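Local coordinates for mirolysin (Tannerella forsythia, PDB 6R7V), which is the zymogen of a pappalysin-family zinc metallopeptidase of the metzincin type, probably kept latent by a cysteine switch and, once activated, cleaving proteins, at residues N178-Y186 / T204-W212. The protein carries 1 engineered substitution. Sequence-based numbering, arbitrary orientation.
Engineered in segment 204-212: A208 (natural residue Glu). With ZN (zinc ion), chain D.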
loop_
_atom_site.group_PDB
_atom_site.type_symbol
_atom_site.label_atom_id
_atom_site.label_comp_id
_atom_site.label_asym_id
_atom_site.label_seq_id
_atom_site.Cartn_x
_atom_site.Cartn_y
_atom_site.Cartn_z
ATOM N N ASN A 178 4.752 -16.199 2.590
ATOM C CA ASN A 178 6.140 -15.759 2.426
ATOM C C ASN A 178 6.325 -14.659 1.368
ATOM O O ASN A 178 7.434 -14.089 1.287
ATOM C CB ASN A 178 7.068 -16.941 2.102
ATOM C CG ASN A 178 6.804 -18.222 2.850
ATOM O OD1 ASN A 178 6.907 -18.289 4.072
ATOM N ND2 ASN A 178 6.482 -19.280 2.117
ATOM N N THR A 179 5.276 -14.290 0.616
ATOM C CA THR A 179 5.395 -13.187 -0.363
ATOM C C THR A 179 4.509 -11.999 0.038
ATOM O O THR A 179 4.417 -11.015 -0.713
ATOM C CB THR A 179 5.061 -13.692 -1.766
ATOM O OG1 THR A 179 3.809 -14.386 -1.759
ATOM C CG2 THR A 179 6.146 -14.563 -2.328
ATOM N N ASP A 180 3.964 -12.024 1.269
ATOM C CA ASP A 180 3.167 -10.917 1.752
ATOM C C ASP A 180 4.045 -9.679 1.972
ATOM O O ASP A 180 5.188 -9.786 2.442
ATOM C CB ASP A 180 2.417 -11.285 3.042
ATOM C CG ASP A 180 1.518 -10.158 3.526
ATOM O OD1 ASP A 180 0.680 -9.681 2.726
ATOM O OD2 ASP A 180 1.705 -9.715 4.656
ATOM N N GLY A 181 3.551 -8.517 1.548
ATOM C CA GLY A 181 4.297 -7.279 1.661
ATOM C C GLY A 181 4.141 -6.438 0.430
ATOM O O GLY A 181 3.180 -6.630 -0.356
ATOM N N VAL A 182 5.072 -5.464 0.275
ATOM C CA VAL A 182 4.975 -4.525 -0.845
ATOM C C VAL A 182 6.328 -4.319 -1.482
ATOM O O VAL A 182 7.383 -4.482 -0.838
ATOM C CB VAL A 182 4.311 -3.161 -0.491
ATOM C CG1 VAL A 182 2.935 -3.349 0.165
ATOM C CG2 VAL A 182 5.209 -2.296 0.384
ATOM N N VAL A 183 6.305 -4.047 -2.799
ATOM C CA VAL A 183 7.527 -3.857 -3.594
ATOM C C VAL A 183 7.417 -2.490 -4.247
ATOM O O VAL A 183 6.382 -2.186 -4.883
ATOM C CB VAL A 183 7.689 -4.968 -4.662
ATOM C CG1 VAL A 183 9.001 -4.799 -5.421
ATOM C CG2 VAL A 183 7.637 -6.371 -4.042
ATOM N N ILE A 184 8.480 -1.663 -4.117
ATOM C CA ILE A 184 8.472 -0.327 -4.682
ATOM C C ILE A 184 9.671 -0.114 -5.592
ATOM O O ILE A 184 10.792 -0.485 -5.231
ATOM C CB ILE A 184 8.450 0.760 -3.558
ATOM C CG1 ILE A 184 7.360 0.534 -2.457
ATOM C CG2 ILE A 184 8.276 2.198 -4.180
ATOM C CD1 ILE A 184 5.873 0.651 -3.039
ATOM N N HIS A 185 9.469 0.591 -6.712
ATOM C CA HIS A 185 10.585 0.927 -7.607
ATOM C C HIS A 185 11.504 1.873 -6.871
ATOM O O HIS A 185 11.037 2.853 -6.287
ATOM C CB HIS A 185 10.008 1.606 -8.852
ATOM C CG HIS A 185 10.958 1.711 -9.998
ATOM N ND1 HIS A 185 12.161 2.371 -9.883
ATOM C CD2 HIS A 185 10.872 1.162 -11.230
ATOM C CE1 HIS A 185 12.759 2.237 -11.061
ATOM N NE2 HIS A 185 12.039 1.497 -11.897
ATOM N N TYR A 186 12.806 1.626 -6.927
ATOM C CA TYR A 186 13.801 2.440 -6.211
ATOM C C TYR A 186 13.748 3.914 -6.586
ATOM O O TYR A 186 14.129 4.746 -5.762
ATOM C CB TYR A 186 15.214 1.872 -6.430
ATOM C CG TYR A 186 15.843 2.206 -7.766
ATOM C CD1 TYR A 186 15.544 1.467 -8.912
ATOM C CD2 TYR A 186 16.736 3.268 -7.891
ATOM C CE1 TYR A 186 16.092 1.796 -10.153
ATOM C CE2 TYR A 186 17.282 3.608 -9.125
ATOM C CZ TYR A 186 16.970 2.860 -10.249
ATOM O OH TYR A 186 17.548 3.164 -11.458
ATOM N N THR A 204 3.816 6.422 -3.764
ATOM C CA THR A 204 3.747 5.086 -4.364
ATOM C C THR A 204 3.637 4.070 -3.212
ATOM O O THR A 204 2.802 3.153 -3.250
ATOM C CB THR A 204 4.939 4.813 -5.295
ATOM O OG1 THR A 204 4.923 5.804 -6.331
ATOM C CG2 THR A 204 4.873 3.439 -5.921
ATOM N N ALA A 205 4.442 4.252 -2.160
ATOM C CA ALA A 205 4.335 3.315 -1.032
ATOM C C ALA A 205 3.064 3.534 -0.223
ATOM O O ALA A 205 2.520 2.560 0.267
ATOM C CB ALA A 205 5.562 3.426 -0.124
ATOM N N THR A 206 2.583 4.792 -0.070
ATOM C CA THR A 206 1.307 4.973 0.648
ATOM C C THR A 206 0.205 4.192 -0.053
ATOM O O THR A 206 -0.567 3.465 0.600
ATOM C CB THR A 206 0.931 6.469 0.688
ATOM O OG1 THR A 206 1.954 7.106 1.469
ATOM C CG2 THR A 206 -0.410 6.722 1.386
ATOM N N HIS A 207 0.171 4.297 -1.400
ATOM C CA HIS A 207 -0.819 3.598 -2.215
ATOM C C HIS A 207 -0.661 2.061 -2.061
ATOM O O HIS A 207 -1.662 1.355 -1.863
ATOM C CB HIS A 207 -0.590 4.054 -3.660
ATOM C CG HIS A 207 -1.411 3.366 -4.697
ATOM N ND1 HIS A 207 -2.472 4.004 -5.314
ATOM C CD2 HIS A 207 -1.254 2.136 -5.243
ATOM C CE1 HIS A 207 -2.929 3.143 -6.206
ATOM N NE2 HIS A 207 -2.236 1.994 -6.177
ATOM N N ALA A 208 0.584 1.550 -2.165
ATOM C CA ALA A 208 0.825 0.099 -2.074
ATOM C C ALA A 208 0.470 -0.416 -0.704
ATOM O O ALA A 208 -0.102 -1.506 -0.589
ATOM C CB ALA A 208 2.282 -0.212 -2.367
ATOM N N VAL A 209 0.844 0.323 0.353
ATOM C CA VAL A 209 0.515 -0.108 1.725
ATOM C C VAL A 209 -1.029 -0.110 1.885
ATOM O O VAL A 209 -1.562 -1.004 2.556
ATOM C CB VAL A 209 1.260 0.752 2.794
ATOM C CG1 VAL A 209 0.772 0.462 4.211
ATOM C CG2 VAL A 209 2.767 0.533 2.696
ATOM N N GLY A 210 -1.732 0.826 1.223
ATOM C CA GLY A 210 -3.190 0.791 1.223
ATOM C C GLY A 210 -3.681 -0.551 0.699
ATOM O O GLY A 210 -4.553 -1.155 1.307
ATOM N N HIS A 211 -3.119 -1.065 -0.438
ATOM C CA HIS A 211 -3.515 -2.423 -0.908
ATOM C C HIS A 211 -3.160 -3.531 0.096
ATOM O O HIS A 211 -3.950 -4.457 0.289
ATOM C CB HIS A 211 -2.826 -2.767 -2.221
ATOM C CG HIS A 211 -3.205 -1.932 -3.418
ATOM N ND1 HIS A 211 -4.518 -1.808 -3.846
ATOM C CD2 HIS A 211 -2.402 -1.325 -4.316
ATOM C CE1 HIS A 211 -4.469 -1.124 -4.987
ATOM N NE2 HIS A 211 -3.228 -0.837 -5.317
ATOM N N TRP A 212 -1.975 -3.446 0.712
ATOM C CA TRP A 212 -1.592 -4.448 1.720
ATOM C C TRP A 212 -2.577 -4.435 2.920
ATOM O O TRP A 212 -2.722 -5.456 3.620
ATOM C CB TRP A 212 -0.153 -4.120 2.134
ATOM C CG TRP A 212 0.439 -5.039 3.149
ATOM C CD1 TRP A 212 0.923 -6.302 2.943
ATOM C CD2 TRP A 212 0.661 -4.734 4.519
ATOM N NE1 TRP A 212 1.398 -6.816 4.122
ATOM C CE2 TRP A 212 1.210 -5.890 5.122
ATOM C CE3 TRP A 212 0.404 -3.611 5.310
ATOM C CZ2 TRP A 212 1.562 -5.926 6.482
ATOM C CZ3 TRP A 212 0.740 -3.650 6.651
ATOM C CH2 TRP A 212 1.277 -4.811 7.234
HETATM ZN ZN ZN D . -2.583 0.168 -6.972
#
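I184 and V182 point from strand 182-185 onto helix 204-212, which runs nearly antiparallel to it. Apolar contacts carry most of the interface. I184 CD1 lies 3.8 Å from A208 CB and also touches A205. The other branch, I184 CG2, meets CG2 of T204 at 4.0 Å. V182 CB stands 4.0 Å from A208 CB. In one of its two conformers V182 CG1 reaches W212 CB at 3.7 Å. A208 is engineered in place of the natural Glu.

The polar contact is between W212 and D180. W212 CG lies anti to its backbone N (chi1 -179°), which carries the indole out to D180. W212 NE1 donates to D180 OD2 at 3.0 Å, with an N-H...O angle of 152°. The indole N-H meets the oxygen from above the carboxylate plane. D180 OD2 also forms a salt bridge with R297.

The zinc ion is bound on another side of the helix. H207 NE2 and H211 NE2 each bind it at 2.0 Å; H217 and C6 complete the site. H207 and H211, one helical turn apart, with H217 beyond the helix, fit the extended zinc-binding motif of metzincins, and C6 fits a cysteine switch.

Strand 182-185 lies between strands 152-157 and 165-167 in the sheet. Helix 64-77 packs against A205, T206 and V209.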